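PDB 1YRV: ubiquitin-conjugating enzyme E2 U from Homo sapiens, which catalyses the covalent attachment of ubiquitin to other proteins, receiving ubiquitin from an E1 enzyme as a cysteine thioester. Local coordinates for residues A[96-101]-A[150-155]; A[64-69]-A[157-162]; A[72-77]-A[133-138]; A[57-62]-A[126-131]; A[30-35]-A[50-55]. All coordinates share one frame; numbering follows the deposited sequence.

Interaction 1. Residues A[96-101]-A[150-155]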
# COMPACT_ATOMS: atom_id res chain seq x y z
N PHE A 96 -12.85 1.60 -6.00
CA PHE A 96 -13.39 2.84 -6.56
C PHE A 96 -12.68 3.91 -5.73
O PHE A 96 -13.15 4.30 -4.66
CB PHE A 96 -14.90 2.91 -6.34
CG PHE A 96 -15.55 4.07 -7.04
CD1 PHE A 96 -16.27 5.02 -6.32
CD2 PHE A 96 -15.47 4.19 -8.42
CE1 PHE A 96 -16.93 6.07 -6.99
CE2 PHE A 96 -16.13 5.23 -9.09
CZ PHE A 96 -16.85 6.16 -8.38
N HIS A 97 -11.54 4.38 -6.22
CA HIS A 97 -10.72 5.31 -5.47
C HIS A 97 -10.11 6.33 -6.41
O HIS A 97 -9.68 5.99 -7.49
CB HIS A 97 -9.64 4.48 -4.74
CG HIS A 97 -8.83 5.27 -3.75
ND1 HIS A 97 -8.04 6.33 -4.14
CD2 HIS A 97 -8.72 5.18 -2.41
CE1 HIS A 97 -7.49 6.87 -3.07
NE2 HIS A 97 -7.89 6.19 -2.00
N PRO A 98 -10.08 7.59 -6.00
CA PRO A 98 -9.53 8.68 -6.81
C PRO A 98 -8.08 8.52 -7.27
O PRO A 98 -7.72 8.99 -8.34
CB PRO A 98 -9.69 9.90 -5.90
CG PRO A 98 -10.86 9.52 -5.02
CD PRO A 98 -10.56 8.09 -4.71
N ASN A 99 -7.24 7.85 -6.47
CA ASN A 99 -5.85 7.72 -6.84
C ASN A 99 -5.39 6.33 -7.25
O ASN A 99 -4.22 6.12 -7.53
CB ASN A 99 -4.97 8.25 -5.71
CG ASN A 99 -5.38 9.64 -5.27
OD1 ASN A 99 -5.55 9.89 -4.08
ND2 ASN A 99 -5.56 10.54 -6.22
N VAL A 100 -6.32 5.38 -7.30
CA VAL A 100 -5.95 4.03 -7.69
C VAL A 100 -6.28 3.85 -9.16
O VAL A 100 -7.40 4.10 -9.60
CB VAL A 100 -6.71 2.98 -6.85
CG1 VAL A 100 -6.29 1.59 -7.25
CG2 VAL A 100 -6.43 3.22 -5.38
N ASP A 101 -5.28 3.46 -9.94
CA ASP A 101 -5.46 3.26 -11.36
C ASP A 101 -6.59 2.27 -11.55
O ASP A 101 -6.46 1.10 -11.20
CB ASP A 101 -4.21 2.68 -12.00
CG ASP A 101 -4.19 2.87 -13.49
OD1 ASP A 101 -3.55 3.84 -13.95
OD2 ASP A 101 -4.83 2.05 -14.20
N ARG A 150 -14.81 13.05 -8.32
CA ARG A 150 -16.00 13.86 -8.49
C ARG A 150 -17.06 13.53 -7.41
O ARG A 150 -17.50 14.41 -6.68
CB ARG A 150 -16.55 13.62 -9.88
CG ARG A 150 -17.74 14.42 -10.23
CD ARG A 150 -17.88 14.41 -11.72
NE ARG A 150 -18.36 13.13 -12.24
CZ ARG A 150 -18.61 12.94 -13.53
NH1 ARG A 150 -18.41 13.93 -14.40
NH2 ARG A 150 -19.13 11.79 -13.96
N ILE A 151 -17.44 12.27 -7.29
CA ILE A 151 -18.44 11.88 -6.30
C ILE A 151 -18.00 12.14 -4.88
O ILE A 151 -18.83 12.41 -3.99
CB ILE A 151 -18.79 10.40 -6.41
CG1 ILE A 151 -19.68 10.19 -7.63
CG2 ILE A 151 -19.48 9.91 -5.11
CD1 ILE A 151 -20.04 8.75 -7.88
N LEU A 152 -16.70 12.00 -4.65
CA LEU A 152 -16.13 12.21 -3.34
C LEU A 152 -16.29 13.67 -2.95
O LEU A 152 -16.74 13.98 -1.85
CB LEU A 152 -14.64 11.83 -3.37
CG LEU A 152 -13.82 12.16 -2.13
CD1 LEU A 152 -14.56 11.75 -0.87
CD2 LEU A 152 -12.47 11.44 -2.22
N VAL A 153 -15.91 14.55 -3.88
CA VAL A 153 -16.00 15.98 -3.66
C VAL A 153 -17.39 16.40 -3.15
O VAL A 153 -17.53 16.95 -2.04
CB VAL A 153 -15.68 16.74 -4.96
CG1 VAL A 153 -15.84 18.24 -4.73
CG2 VAL A 153 -14.26 16.41 -5.40
N LYS A 154 -18.41 16.13 -3.94
CA LYS A 154 -19.76 16.48 -3.54
C LYS A 154 -20.42 15.28 -2.87
O LYS A 154 -20.47 14.22 -3.45
CB LYS A 154 -20.58 16.89 -4.76
CG LYS A 154 -20.80 18.39 -4.88
CD LYS A 154 -22.05 18.82 -4.11
CE LYS A 154 -21.91 18.59 -2.60
NZ LYS A 154 -23.15 19.00 -1.87
N ASP A 155 -20.91 15.45 -1.66
CA ASP A 155 -21.57 14.33 -1.00
C ASP A 155 -20.65 13.15 -0.72
O ASP A 155 -20.74 12.10 -1.37
CB ASP A 155 -22.75 13.85 -1.84
CG ASP A 155 -23.72 13.00 -1.04
OD1 ASP A 155 -23.27 12.28 -0.11
OD2 ASP A 155 -24.93 13.05 -1.35
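Phe96 and Pro98 meet two consecutive residues of helix 146-153, Ile151 and Leu152, in two separate apolar touches. In the first, CD1 of Ile151 comes up to the far end of the Phe96 ring, 4.1 Å from CZ, at the ring edge and close to its plane, and the two side chains cross at about a right angle. With its CG trans to the backbone N (chi1 -173°), Phe96 extends its ring toward the helix. In the second, Pro98 CG lies 3.8 Å from Leu152 CD2, so that a pyrrolidine corner rests on a single methyl branch. Ile162 and Tyr159 of helix 156-166 pack against the same four residues.

The hydrogen bonding lies within the loop and around it. Asn99 N donates to His97 ND1 over 2.9 Å, nearly straight at 167° and in the plane of the imidazole, while His97 NE2 is bonded to Leu135 O. Asn99 OD1 is bonded to Val139 N, and the Pro98 backbone to Asn145.

His97, Pro98 and Asn99 form the His-Pro-Asn signature of ubiquitin-conjugating enzymes, and the Pro98 side chain is about 9 Å from that of Cys108, the predicted thioester cysteine. The chemistry implies a division of labour: bonds at both imidazole nitrogens probably fix the ring's rotation and help shape the loop, whereas Ile151 and Leu152 each add one methyl, with no directional bond.

Interaction 2. Residues A[64-69]-A[157-162]; sequences NSVWQG and SLYRTI
Tyr159, in the first turn of helix 156-166, reaches both Val66 and Trp67 of the loop between strands 54-60 and 71-77. The aromatic part is an offset edge-to-face pair, with the edge of Tyr159 turned to the face of Trp67. The six-membered ring of the indole and the phenol ring have centroids 5.6 Å apart and planes inclined at 69°. Tyr159 OH comes within 3.1 Å of Trp67 CZ2, and Tyr159 CE2 is 3.8 Å from the same carbon. The long reach of Tyr159 follows from a chi1 of -178°, which carries its ring away from the helix backbone; its hydroxyl goes on to a weak hydrogen bond with Phe96 O.

The aliphatic part centres on Val66. Its CG1 branch lies close against the CD2 side of the Tyr159 ring, and also 3.7 Å from Arg160 CG. The methylene stem of Arg160 thus runs beside the loop, with CG 3.4 Å from Val66 O, before bending at chi3.

Polar bonding shapes the loop itself: Gln68 N donates to Ser65 O over 2.9 Å, closing a type I beta turn that places Val66 and Trp67 at its two central positions. His97, Phe72 and Pro138 pack on the side of the indole away from Tyr159. A beta turn at the end of the sheet, covered by the C-terminal helix, belongs to the UBC fold of ubiquitin-conjugating enzymes.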
# COMPACT_ATOMS: atom_id res chain seq x y z
N ASN A 64 -11.42 8.85 11.01
CA ASN A 64 -12.09 10.08 10.63
C ASN A 64 -11.84 10.36 9.14
O ASN A 64 -11.68 11.50 8.72
CB ASN A 64 -11.61 11.25 11.52
CG ASN A 64 -11.85 11.01 13.02
OD1 ASN A 64 -10.94 10.61 13.75
ND2 ASN A 64 -13.09 11.24 13.47
N SER A 65 -11.81 9.30 8.35
CA SER A 65 -11.61 9.44 6.92
C SER A 65 -12.76 8.71 6.23
O SER A 65 -13.46 7.89 6.83
CB SER A 65 -10.26 8.81 6.48
OG SER A 65 -10.29 7.40 6.62
N VAL A 66 -12.94 9.03 4.95
CA VAL A 66 -13.98 8.39 4.18
C VAL A 66 -13.95 6.86 4.27
O VAL A 66 -15.01 6.22 4.21
CB VAL A 66 -13.88 8.79 2.73
CG1 VAL A 66 -15.10 8.31 2.00
CG2 VAL A 66 -13.74 10.30 2.62
N TRP A 67 -12.76 6.29 4.44
CA TRP A 67 -12.62 4.84 4.52
C TRP A 67 -12.67 4.28 5.93
O TRP A 67 -12.20 3.17 6.15
CB TRP A 67 -11.31 4.39 3.87
CG TRP A 67 -11.32 4.54 2.40
CD1 TRP A 67 -11.58 3.58 1.45
CD2 TRP A 67 -11.14 5.76 1.69
NE1 TRP A 67 -11.55 4.14 0.19
CE2 TRP A 67 -11.29 5.48 0.32
CE3 TRP A 67 -10.85 7.08 2.09
CZ2 TRP A 67 -11.17 6.46 -0.66
CZ3 TRP A 67 -10.73 8.06 1.11
CH2 TRP A 67 -10.89 7.74 -0.25
N GLN A 68 -13.22 5.05 6.86
CA GLN A 68 -13.33 4.57 8.23
C GLN A 68 -14.16 3.30 8.27
O GLN A 68 -15.30 3.27 7.81
CB GLN A 68 -13.95 5.64 9.13
CG GLN A 68 -12.93 6.59 9.74
CD GLN A 68 -13.27 6.98 11.16
OE1 GLN A 68 -14.20 7.75 11.40
NE2 GLN A 68 -12.52 6.45 12.12
N GLY A 69 -13.57 2.23 8.81
CA GLY A 69 -14.28 0.97 8.88
C GLY A 69 -13.98 0.07 7.70
O GLY A 69 -14.37 -1.10 7.67
N SER A 157 -20.93 11.32 1.56
CA SER A 157 -21.78 10.29 2.14
C SER A 157 -22.18 9.30 1.06
O SER A 157 -22.23 8.10 1.30
CB SER A 157 -23.04 10.91 2.74
OG SER A 157 -23.95 9.89 3.12
N LEU A 158 -22.49 9.82 -0.12
CA LEU A 158 -22.87 8.97 -1.23
C LEU A 158 -21.65 8.13 -1.57
O LEU A 158 -21.74 6.92 -1.78
CB LEU A 158 -23.26 9.81 -2.44
CG LEU A 158 -23.31 9.05 -3.77
CD1 LEU A 158 -24.26 7.86 -3.61
CD2 LEU A 158 -23.73 9.96 -4.89
N TYR A 159 -20.51 8.81 -1.66
CA TYR A 159 -19.25 8.16 -1.95
C TYR A 159 -19.12 6.91 -1.08
O TYR A 159 -18.90 5.80 -1.58
CB TYR A 159 -18.09 9.11 -1.68
CG TYR A 159 -16.75 8.51 -2.02
CD1 TYR A 159 -16.27 8.50 -3.33
CD2 TYR A 159 -16.02 7.83 -1.05
CE1 TYR A 159 -15.11 7.81 -3.66
CE2 TYR A 159 -14.86 7.15 -1.37
CZ TYR A 159 -14.41 7.13 -2.67
OH TYR A 159 -13.29 6.40 -2.98
N ARG A 160 -19.27 7.09 0.24
CA ARG A 160 -19.18 5.97 1.16
C ARG A 160 -20.16 4.88 0.81
O ARG A 160 -19.83 3.69 0.83
CB ARG A 160 -19.45 6.42 2.60
CG ARG A 160 -18.23 6.89 3.39
CD ARG A 160 -18.44 6.67 4.90
NE ARG A 160 -19.78 7.10 5.29
CZ ARG A 160 -20.20 8.36 5.26
NH1 ARG A 160 -19.36 9.32 4.88
NH2 ARG A 160 -21.46 8.67 5.57
N THR A 161 -21.39 5.27 0.50
CA THR A 161 -22.42 4.30 0.17
C THR A 161 -21.95 3.40 -0.94
O THR A 161 -22.18 2.19 -0.92
CB THR A 161 -23.71 5.00 -0.27
OG1 THR A 161 -24.35 5.58 0.87
CG2 THR A 161 -24.65 4.01 -0.93
N ILE A 162 -21.28 4.01 -1.92
CA ILE A 162 -20.75 3.28 -3.06
C ILE A 162 -19.66 2.32 -2.61
O ILE A 162 -19.61 1.16 -3.05
CB ILE A 162 -20.22 4.26 -4.13
CG1 ILE A 162 -21.39 5.10 -4.66
CG2 ILE A 162 -19.56 3.51 -5.27
CD1 ILE A 162 -21.02 6.10 -5.72

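Interaction 3. Residues A[72-77]-A[133-138]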
# COMPACT_ATOMS: atom_id res chain seq x y z
N PHE A 72 -8.04 -1.89 3.18
CA PHE A 72 -7.35 -1.97 1.90
C PHE A 72 -6.59 -3.29 1.86
O PHE A 72 -5.72 -3.56 2.69
CB PHE A 72 -6.37 -0.80 1.74
CG PHE A 72 -7.00 0.57 1.96
CD1 PHE A 72 -7.93 1.10 1.07
CD2 PHE A 72 -6.60 1.36 3.03
CE1 PHE A 72 -8.44 2.42 1.25
CE2 PHE A 72 -7.11 2.66 3.21
CZ PHE A 72 -8.04 3.19 2.31
N GLN A 73 -6.97 -4.14 0.91
CA GLN A 73 -6.30 -5.44 0.74
C GLN A 73 -5.38 -5.33 -0.46
O GLN A 73 -5.84 -5.20 -1.60
CB GLN A 73 -7.32 -6.53 0.51
CG GLN A 73 -8.13 -6.81 1.74
CD GLN A 73 -9.31 -7.67 1.42
OE1 GLN A 73 -10.23 -7.23 0.73
NE2 GLN A 73 -9.30 -8.91 1.91
N LEU A 74 -4.08 -5.39 -0.20
CA LEU A 74 -3.08 -5.22 -1.23
C LEU A 74 -2.06 -6.35 -1.27
O LEU A 74 -2.03 -7.22 -0.41
CB LEU A 74 -2.31 -3.93 -0.93
CG LEU A 74 -3.14 -2.71 -0.55
CD1 LEU A 74 -2.40 -1.86 0.48
CD2 LEU A 74 -3.44 -1.93 -1.79
N THR A 75 -1.23 -6.32 -2.31
CA THR A 75 -0.11 -7.24 -2.41
C THR A 75 1.06 -6.29 -2.64
O THR A 75 0.93 -5.26 -3.34
CB THR A 75 -0.17 -8.26 -3.59
OG1 THR A 75 -0.15 -7.55 -4.83
CG2 THR A 75 -1.37 -9.14 -3.50
N ILE A 76 2.21 -6.62 -2.06
CA ILE A 76 3.40 -5.79 -2.23
C ILE A 76 4.53 -6.68 -2.76
O ILE A 76 4.92 -7.66 -2.12
CB ILE A 76 3.84 -5.15 -0.88
CG1 ILE A 76 2.68 -4.29 -0.34
CG2 ILE A 76 5.11 -4.33 -1.06
CD1 ILE A 76 3.03 -3.51 0.89
N HIS A 77 5.00 -6.36 -3.96
CA HIS A 77 6.07 -7.11 -4.57
C HIS A 77 7.37 -6.34 -4.54
O HIS A 77 7.52 -5.31 -5.19
CB HIS A 77 5.71 -7.44 -6.01
CG HIS A 77 6.90 -7.78 -6.85
ND1 HIS A 77 7.64 -8.93 -6.67
CD2 HIS A 77 7.51 -7.08 -7.84
CE1 HIS A 77 8.65 -8.94 -7.52
NE2 HIS A 77 8.60 -7.83 -8.24
N VAL A 133 -2.16 6.32 5.59
CA VAL A 133 -2.54 7.71 5.56
C VAL A 133 -2.88 8.25 4.19
O VAL A 133 -3.90 8.92 4.02
CB VAL A 133 -1.44 8.59 6.13
CG1 VAL A 133 -1.89 10.05 6.09
CG2 VAL A 133 -1.14 8.15 7.57
N MET A 134 -2.03 7.95 3.22
CA MET A 134 -2.23 8.42 1.87
C MET A 134 -3.48 7.85 1.25
O MET A 134 -4.29 8.58 0.70
CB MET A 134 -1.00 8.07 1.01
CG MET A 134 0.35 8.58 1.55
SD MET A 134 1.77 8.68 0.31
CE MET A 134 3.15 9.39 1.45
N LEU A 135 -3.67 6.54 1.33
CA LEU A 135 -4.85 5.95 0.72
C LEU A 135 -6.17 6.41 1.40
O LEU A 135 -7.27 6.25 0.84
CB LEU A 135 -4.74 4.43 0.70
CG LEU A 135 -3.83 3.88 -0.41
CD1 LEU A 135 -3.34 2.48 -0.06
CD2 LEU A 135 -4.55 3.88 -1.77
N SER A 136 -6.05 7.01 2.58
CA SER A 136 -7.23 7.51 3.28
C SER A 136 -7.40 9.01 3.06
O SER A 136 -8.31 9.62 3.62
CB SER A 136 -7.11 7.24 4.78
OG SER A 136 -7.02 5.86 5.00
N ASN A 137 -6.54 9.60 2.23
CA ASN A 137 -6.59 11.02 1.95
C ASN A 137 -6.19 11.27 0.53
O ASN A 137 -5.07 11.68 0.24
CB ASN A 137 -5.65 11.78 2.88
CG ASN A 137 -6.04 11.64 4.33
OD1 ASN A 137 -7.15 12.02 4.72
ND2 ASN A 137 -5.15 11.08 5.13
N PRO A 138 -7.12 11.02 -0.40
CA PRO A 138 -6.91 11.21 -1.83
C PRO A 138 -6.39 12.61 -2.24
O PRO A 138 -6.63 13.62 -1.57
CB PRO A 138 -8.29 10.92 -2.41
CG PRO A 138 -8.81 9.86 -1.48
CD PRO A 138 -8.44 10.42 -0.14
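Phe72, on strand 71-77, lays one face of its ring on Leu135 in the last part of helix 124-135, and here the packing is close. Leu135 CB sits 4.0 Å from the ring centroid, only 19° off the normal, in a CH-pi contact displaced toward the rim. Phe72 CZ also approaches Leu135 O at 3.5 Å. Ser136 OG meets the same ring differently, at its edge and near its plane, 3.7 Å from CE2; that hydroxyl is hydrogen-bonded to Gln132 O and Leu62 N.

The looser part is further along the strand, where Leu74 CD1 and Leu135 CD1 are 4.5 Å apart. Phe91 of the neighbouring strand touches Phe72, Leu74 and Leu135. Beyond Ser136 the chain turns outward to solvent-exposed Asn137, whose ND2 makes a weak bond to Val133 O.

Because Leu135 O is hydrogen-bonded to His97 NE2 and Ser136 OG has its own partners, the polar groups beside the ring are satisfied, leaving the helix-to-sheet contact itself to dispersion and CH-pi attraction.

Interaction 4. Residues A[57-62]-A[126-131]; sequences VEIEGL and SILLAL
Ile59 projects end-on from strand 54-60 into helix 124-135, its CD1 arriving 3.7 Å from Leu131 CB, with the two side chains at about a right angle. CG1 stands trans to the carbonyl carbon (chi1 -52°) and the chain is then extended, so CD1 is its leading atom. The same methyl lies 3.9 Å from Leu128 O and 4.4 Å from Leu128 CD2, and thus settles between two residues one helical turn apart.

Leu128 leaves the helix without aiming at the strand, yet its end swings nearer: CD2 comes 4.3 Å from CG1 of Val57, two residues before Ile59 on the same strand face. The axes of strand 57-60 and helix 126-131 approach to 9.4 Å and cross at -42°. Ala45 and Ile43 of strand 43-47 continue this apolar layer, in which the helix of the UBC core lies across its antiparallel sheet.

With no hydrogen bond passing between the segments, the contact depends on shape and on the burial of branched aliphatic groups.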
# COMPACT_ATOMS: atom_id res chain seq x y z
N VAL A 57 -1.07 -7.87 2.25
CA VAL A 57 -1.36 -6.92 3.30
C VAL A 57 -2.79 -6.39 3.35
O VAL A 57 -3.48 -6.29 2.34
CB VAL A 57 -0.41 -5.69 3.22
CG1 VAL A 57 0.98 -6.13 2.82
CG2 VAL A 57 -0.95 -4.65 2.28
N GLU A 58 -3.19 -6.04 4.56
CA GLU A 58 -4.50 -5.46 4.88
C GLU A 58 -4.29 -4.24 5.77
O GLU A 58 -3.69 -4.34 6.85
CB GLU A 58 -5.37 -6.49 5.59
CG GLU A 58 -5.99 -7.48 4.63
CD GLU A 58 -7.23 -8.20 5.20
OE1 GLU A 58 -8.00 -7.57 5.97
OE2 GLU A 58 -7.43 -9.39 4.84
N ILE A 59 -4.76 -3.10 5.30
CA ILE A 59 -4.62 -1.87 6.05
C ILE A 59 -5.99 -1.26 6.32
O ILE A 59 -6.75 -1.01 5.39
CB ILE A 59 -3.78 -0.84 5.29
CG1 ILE A 59 -2.45 -1.46 4.86
CG2 ILE A 59 -3.47 0.34 6.20
CD1 ILE A 59 -1.64 -0.54 3.95
N GLU A 60 -6.31 -1.05 7.59
CA GLU A 60 -7.61 -0.47 7.93
C GLU A 60 -7.68 1.00 7.54
O GLU A 60 -6.67 1.73 7.56
CB GLU A 60 -7.90 -0.64 9.42
CG GLU A 60 -8.16 -2.08 9.83
CD GLU A 60 -8.42 -2.24 11.34
OE1 GLU A 60 -8.24 -1.25 12.09
OE2 GLU A 60 -8.80 -3.37 11.78
N GLY A 61 -8.88 1.43 7.14
CA GLY A 61 -9.10 2.80 6.74
C GLY A 61 -8.72 3.75 7.86
O GLY A 61 -8.99 3.49 9.02
N LEU A 62 -8.07 4.85 7.52
CA LEU A 62 -7.66 5.80 8.54
C LEU A 62 -8.85 6.29 9.36
O LEU A 62 -10.02 6.17 8.95
CB LEU A 62 -6.96 6.99 7.90
CG LEU A 62 -5.99 7.75 8.79
CD1 LEU A 62 -4.95 6.80 9.27
CD2 LEU A 62 -5.38 8.91 8.02
N SER A 126 7.29 1.75 7.37
CA SER A 126 7.07 3.08 6.82
C SER A 126 6.07 3.03 5.72
O SER A 126 5.09 3.78 5.70
CB SER A 126 8.35 3.63 6.20
OG SER A 126 9.25 4.01 7.19
N ILE A 127 6.36 2.15 4.77
CA ILE A 127 5.52 1.95 3.61
C ILE A 127 4.08 1.63 4.03
O ILE A 127 3.13 2.13 3.43
CB ILE A 127 6.06 0.79 2.79
CG1 ILE A 127 7.54 1.08 2.42
CG2 ILE A 127 5.11 0.53 1.63
CD1 ILE A 127 8.21 -0.03 1.67
N LEU A 128 3.93 0.81 5.05
CA LEU A 128 2.60 0.43 5.48
C LEU A 128 1.88 1.62 6.14
O LEU A 128 0.74 1.90 5.80
CB LEU A 128 2.69 -0.79 6.41
CG LEU A 128 3.22 -2.09 5.76
CD1 LEU A 128 3.26 -3.31 6.74
CD2 LEU A 128 2.29 -2.43 4.59
N LEU A 129 2.55 2.33 7.05
CA LEU A 129 1.92 3.49 7.69
C LEU A 129 1.69 4.56 6.64
O LEU A 129 0.61 5.14 6.59
CB LEU A 129 2.79 4.06 8.82
CG LEU A 129 3.23 3.09 9.94
CD1 LEU A 129 4.21 3.78 10.86
CD2 LEU A 129 2.01 2.56 10.74
N ALA A 130 2.67 4.82 5.78
CA ALA A 130 2.45 5.86 4.78
C ALA A 130 1.24 5.52 3.91
O ALA A 130 0.39 6.39 3.65
CB ALA A 130 3.70 6.08 3.89
N LEU A 131 1.16 4.27 3.45
CA LEU A 131 0.03 3.81 2.62
C LEU A 131 -1.30 4.10 3.31
O LEU A 131 -2.23 4.63 2.71
CB LEU A 131 0.14 2.30 2.36
CG LEU A 131 0.54 1.78 0.96
CD1 LEU A 131 1.48 2.70 0.29
CD2 LEU A 131 1.14 0.39 1.11

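Interaction 5. Residues A[30-35]-A[50-55]; sequences RDFCDL and EDMMEW
Asp31 OD1, one residue ahead of the Phe32 that meets Trp55 and Met52, takes two N-H groups from Arg30 in a side-on salt bridge: NH1 at 2.7 Å and NE at 3.0 Å, both from the same face of the carboxylate. The other oxygen, OD2, is hydrogen-bonded to Tyr82 OH and Leu124 N. The setting is the N-terminal helix of the UBC fold, packed against the start of strand 54-60 in its antiparallel sheet.

Across the contact, the indole edge of Trp55 points at the face of Phe32 in an edge-to-face pair, with planes at 80° and six-membered-ring centroids 5.0 Å apart. Trp55 CH2 sits over the rim, 3.6 Å from Phe32 CD2. Met52, bent at chi3, brings its CE methyl 3.8 Å from Phe32 CD1, obliquely and from the same side of the ring plane as the indole. Pro47 touches all three side chains. The indole is tied back to its own segment, Trp55 NE1 donating to Met52 O over 2.8 Å from above the carbonyl plane.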
# COMPACT_ATOMS: atom_id res chain seq x y z
N ARG A 30 14.96 -8.10 8.52
CA ARG A 30 15.04 -7.17 9.63
C ARG A 30 13.71 -6.41 9.71
O ARG A 30 13.07 -6.40 10.75
CB ARG A 30 16.18 -6.19 9.43
CG ARG A 30 16.18 -5.05 10.44
CD ARG A 30 16.77 -3.76 9.83
NE ARG A 30 16.03 -3.33 8.65
CZ ARG A 30 16.50 -2.49 7.72
NH1 ARG A 30 15.75 -2.14 6.64
NH2 ARG A 30 17.70 -1.98 7.87
N ASP A 31 13.29 -5.78 8.62
CA ASP A 31 12.03 -5.05 8.62
C ASP A 31 10.85 -5.82 9.18
O ASP A 31 10.04 -5.25 9.90
CB ASP A 31 11.66 -4.62 7.21
CG ASP A 31 12.51 -3.48 6.69
OD1 ASP A 31 13.34 -2.95 7.46
OD2 ASP A 31 12.34 -3.12 5.50
N PHE A 32 10.71 -7.09 8.83
CA PHE A 32 9.61 -7.90 9.33
C PHE A 32 9.67 -8.09 10.84
O PHE A 32 8.65 -8.04 11.51
CB PHE A 32 9.62 -9.27 8.66
CG PHE A 32 8.34 -10.03 8.82
CD1 PHE A 32 8.35 -11.42 8.82
CD2 PHE A 32 7.11 -9.38 8.95
CE1 PHE A 32 7.15 -12.16 8.94
CE2 PHE A 32 5.91 -10.11 9.08
CZ PHE A 32 5.93 -11.49 9.07
N CYS A 33 10.85 -8.31 11.38
CA CYS A 33 10.98 -8.44 12.83
C CYS A 33 10.53 -7.14 13.50
O CYS A 33 9.89 -7.16 14.55
CB CYS A 33 12.43 -8.69 13.24
SG CYS A 33 13.06 -10.27 12.75
N ASP A 34 10.87 -6.01 12.88
CA ASP A 34 10.50 -4.71 13.40
C ASP A 34 9.00 -4.48 13.37
O ASP A 34 8.43 -3.92 14.29
CB ASP A 34 11.17 -3.61 12.58
CG ASP A 34 12.63 -3.46 12.87
OD1 ASP A 34 13.29 -2.69 12.13
OD2 ASP A 34 13.13 -4.10 13.83
N LEU A 35 8.39 -4.92 12.28
CA LEU A 35 6.97 -4.78 12.07
C LEU A 35 6.28 -5.59 13.13
O LEU A 35 5.34 -5.12 13.76
CB LEU A 35 6.62 -5.32 10.70
CG LEU A 35 5.47 -4.64 10.00
CD1 LEU A 35 4.41 -5.65 9.69
CD2 LEU A 35 4.97 -3.48 10.82
N GLU A 50 8.95 -17.70 0.17
CA GLU A 50 10.22 -17.94 0.86
C GLU A 50 11.19 -16.80 0.59
O GLU A 50 12.07 -16.49 1.39
CB GLU A 50 10.79 -19.27 0.38
CG GLU A 50 11.01 -20.23 1.53
CD GLU A 50 9.92 -20.14 2.60
OE1 GLU A 50 8.97 -20.96 2.58
OE2 GLU A 50 10.04 -19.22 3.45
N ASP A 51 10.99 -16.19 -0.57
CA ASP A 51 11.76 -15.04 -1.03
C ASP A 51 11.69 -13.86 -0.07
O ASP A 51 12.66 -13.10 0.10
CB ASP A 51 11.17 -14.55 -2.35
CG ASP A 51 12.07 -14.81 -3.49
OD1 ASP A 51 11.79 -14.32 -4.61
OD2 ASP A 51 13.07 -15.53 -3.25
N MET A 52 10.51 -13.71 0.50
CA MET A 52 10.16 -12.63 1.37
C MET A 52 9.95 -11.42 0.49
O MET A 52 9.92 -10.28 0.96
CB MET A 52 11.22 -12.37 2.42
CG MET A 52 11.06 -13.29 3.60
SD MET A 52 11.88 -12.57 5.02
CE MET A 52 10.56 -11.72 5.74
N MET A 53 9.78 -11.69 -0.79
CA MET A 53 9.57 -10.67 -1.80
C MET A 53 8.10 -10.39 -2.06
O MET A 53 7.74 -9.30 -2.50
CB MET A 53 10.20 -11.11 -3.12
CG MET A 53 11.71 -11.24 -3.11
SD MET A 53 12.68 -9.70 -3.14
CE MET A 53 13.36 -9.69 -1.52
N GLU A 54 7.26 -11.39 -1.81
CA GLU A 54 5.85 -11.27 -2.08
C GLU A 54 5.09 -11.19 -0.77
O GLU A 54 5.25 -12.05 0.10
CB GLU A 54 5.36 -12.48 -2.89
CG GLU A 54 6.03 -12.66 -4.26
CD GLU A 54 5.98 -11.39 -5.11
OE1 GLU A 54 4.95 -10.66 -5.04
OE2 GLU A 54 6.94 -11.11 -5.86
N TRP A 55 4.28 -10.14 -0.64
CA TRP A 55 3.49 -9.92 0.60
C TRP A 55 2.01 -9.73 0.40
O TRP A 55 1.56 -9.21 -0.62
CB TRP A 55 3.96 -8.68 1.34
CG TRP A 55 5.34 -8.77 1.75
CD1 TRP A 55 6.43 -8.73 0.94
CD2 TRP A 55 5.82 -9.04 3.08
NE1 TRP A 55 7.56 -8.97 1.69
CE2 TRP A 55 7.21 -9.16 2.99
CE3 TRP A 55 5.19 -9.18 4.32
CZ2 TRP A 55 8.00 -9.44 4.10
CZ3 TRP A 55 5.97 -9.45 5.44
CH2 TRP A 55 7.37 -9.57 5.32

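From the N terminus, interaction 5 closes first, bringing helix 23-38 onto the start of strand 54-60, in series with all the others. Contacts 4, 2 and 3 open next, from strand 54-60, the following loop and strand 71-77; interaction 1 opens in the loop after strand 88-91. Interaction 4 closes on helix 124-135 and crosses interactions 1, 2 and 3. Interaction 3 closes at 133-138, at the C-terminal part of that helix, and interaction 1, which crosses it, on helix 146-153. Interaction 2 spans the longest loop, to helix 156-166, and encloses both. Leu35 touches Leu128 between interactions 5 and 4. At the other end, Ile151 packs on Ile162, pairing the last two helices beside the loop that carries His97.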